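Local coordinates for sigma-E factor negative regulatory protein (Escherichia coli, PDB 3M4W) that holds the envelope-stress sigma factor sigma-E inactive, as a membrane-spanning anti-sigma factor, until regulated proteolysis of the anti-sigma factor releases it, at residues 59-62 with 63-67. Sequence-based numbering, arbitrary orientation.
Sequences DYEL and QRRLH. With ZN (zinc ion), chain M.
E61 reaches forward to both R64 and R65, forming a salt-bridge network on the last two turns of helix 50-66, within the RseB-binding region of the periplasmic domain. Its OE1 alone takes all three donors. R64 NH2 meets the syn lone pair of E61 OE1 at 2.6 Å, with NE coming from above the carboxylate plane. R65 NH1 meets the anti lone pair of E61 OE1 at 2.8 Å. A bend at chi2 (-53°) turns the carboxylate toward the C-terminal end of the helix, and glutamate is long enough to meet arginines three and four residues on. E61 OE2 pairs with a basic side chain of another protein's chain, and R64 NH2 with an acidic one there.

Backbone i to i+4 bonds run beneath, among them R64 N to Y60 O at 3.0 Å.

Arginine also offers an apolar stem: R64 CG makes a CH-pi contact over the Y60 ring, 4.0 Å from its centroid. On another side of the helix, L62 CD2 packs on L66 CG, branched apolar chains suiting a buried face; L62 also touches V28, at the DegS cleavage site.

Just past the helix, two waters bind zinc, E69 belongs to the same site, and H67 ND1 gives its imidazole lone pair to the zinc at 2.4 Å.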
loop_
_atom_site.group_PDB
_atom_site.type_symbol
_atom_site.label_atom_id
_atom_site.label_comp_id
_atom_site.label_asym_id
_atom_site.label_seq_id
_atom_site.Cartn_x
_atom_site.Cartn_y
_atom_site.Cartn_z
ATOM N N ASP E 59 14.571 -22.063 7.519
ATOM C CA ASP E 59 14.281 -23.193 8.392
ATOM C C ASP E 59 13.478 -22.645 9.565
ATOM O O ASP E 59 12.650 -23.342 10.161
ATOM C CB ASP E 59 15.559 -23.837 8.908
ATOM C CG ASP E 59 15.279 -25.019 9.811
ATOM O OD1 ASP E 59 14.652 -25.995 9.346
ATOM O OD2 ASP E 59 15.676 -24.968 10.990
ATOM N N TYR E 60 13.747 -21.385 9.895
ATOM C CA TYR E 60 13.034 -20.691 10.964
ATOM C C TYR E 60 11.577 -20.557 10.517
ATOM O O TYR E 60 10.653 -20.786 11.294
ATOM C CB TYR E 60 13.641 -19.298 11.181
ATOM C CG TYR E 60 12.697 -18.287 11.802
ATOM C CD1 TYR E 60 12.315 -18.382 13.130
ATOM C CD2 TYR E 60 12.171 -17.247 11.044
ATOM C CE1 TYR E 60 11.432 -17.469 13.690
ATOM C CE2 TYR E 60 11.282 -16.327 11.595
ATOM C CZ TYR E 60 10.917 -16.444 12.914
ATOM O OH TYR E 60 10.018 -15.550 13.453
ATOM N N GLU E 61 11.386 -20.193 9.251
ATOM C CA GLU E 61 10.050 -20.016 8.710
ATOM C C GLU E 61 9.314 -21.350 8.693
ATOM O O GLU E 61 8.183 -21.443 9.169
ATOM C CB GLU E 61 10.114 -19.440 7.291
ATOM C CG GLU E 61 10.559 -17.976 7.195
ATOM C CD GLU E 61 9.736 -17.046 8.073
ATOM O OE1 GLU E 61 8.524 -17.295 8.248
ATOM O OE2 GLU E 61 10.299 -16.056 8.585
ATOM N N LEU E 62 9.969 -22.375 8.145
ATOM C CA LEU E 62 9.408 -23.726 8.052
ATOM C C LEU E 62 8.905 -24.148 9.426
ATOM O O LEU E 62 7.817 -24.698 9.558
ATOM C CB LEU E 62 10.483 -24.714 7.582
ATOM C CG LEU E 62 10.143 -25.901 6.663
ATOM C CD1 LEU E 62 11.109 -27.039 6.989
ATOM C CD2 LEU E 62 8.703 -26.381 6.849
ATOM N N GLN E 63 9.712 -23.865 10.444
ATOM C CA GLN E 63 9.408 -24.187 11.842
ATOM C C GLN E 63 8.181 -23.432 12.353
ATOM O O GLN E 63 7.307 -24.019 13.005
ATOM C CB GLN E 63 10.601 -23.819 12.725
ATOM C CG GLN E 63 11.071 -24.889 13.687
ATOM C CD GLN E 63 12.307 -25.612 13.186
ATOM O OE1 GLN E 63 13.083 -26.151 13.976
ATOM N NE2 GLN E 63 12.494 -25.633 11.866
ATOM N N ARG E 64 8.135 -22.128 12.075
ATOM C CA ARG E 64 7.023 -21.272 12.504
ATOM C C ARG E 64 5.673 -21.838 12.102
ATOM O O ARG E 64 4.706 -21.765 12.858
ATOM C CB ARG E 64 7.138 -19.872 11.888
ATOM C CG ARG E 64 8.157 -18.966 12.526
ATOM C CD ARG E 64 7.709 -17.516 12.404
ATOM N NE ARG E 64 7.588 -17.064 11.016
ATOM C CZ ARG E 64 6.588 -16.309 10.581
ATOM N NH1 ARG E 64 5.637 -15.939 11.431
ATOM N NH2 ARG E 64 6.530 -15.931 9.311
ATOM N N ARG E 65 5.617 -22.376 10.891
ATOM C CA ARG E 65 4.389 -22.934 10.342
ATOM C C ARG E 65 4.131 -24.376 10.795
ATOM O O ARG E 65 2.979 -24.803 10.910
ATOM C CB ARG E 65 4.440 -22.833 8.816
ATOM C CG ARG E 65 4.640 -21.400 8.340
ATOM C CD ARG E 65 4.899 -21.317 6.848
ATOM N NE ARG E 65 4.767 -19.951 6.329
ATOM C CZ ARG E 65 5.535 -18.921 6.680
ATOM N NH1 ARG E 65 6.513 -19.080 7.563
ATOM N NH2 ARG E 65 5.325 -17.723 6.140
ATOM N N LEU E 66 5.194 -25.126 11.059
ATOM C CA LEU E 66 5.026 -26.498 11.520
ATOM C C LEU E 66 4.631 -26.489 12.985
ATOM O O LEU E 66 4.222 -27.514 13.514
ATOM C CB LEU E 66 6.318 -27.301 11.379
ATOM C CG LEU E 66 6.788 -27.795 10.012
ATOM C CD1 LEU E 66 8.066 -28.586 10.215
ATOM C CD2 LEU E 66 5.733 -28.675 9.358
ATOM N N HIS E 67 4.745 -25.329 13.632
ATOM C CA HIS E 67 4.433 -25.222 15.054
ATOM C C HIS E 67 3.445 -24.123 15.437
ATOM O O HIS E 67 3.489 -23.607 16.553
ATOM C CB HIS E 67 5.734 -25.034 15.846
ATOM C CG HIS E 67 6.656 -26.213 15.777
ATOM N ND1 HIS E 67 6.628 -27.236 16.699
ATOM C CD2 HIS E 67 7.580 -26.568 14.851
ATOM C CE1 HIS E 67 7.488 -28.174 16.344
ATOM N NE2 HIS E 67 8.078 -27.792 15.225
HETATM ZN ZN ZN M . 4.510 -28.051 17.331
HETATM O O HOH W 1 4.358 -27.653 19.219
HETATM O O HOH W 2 3.854 -28.926 15.342
#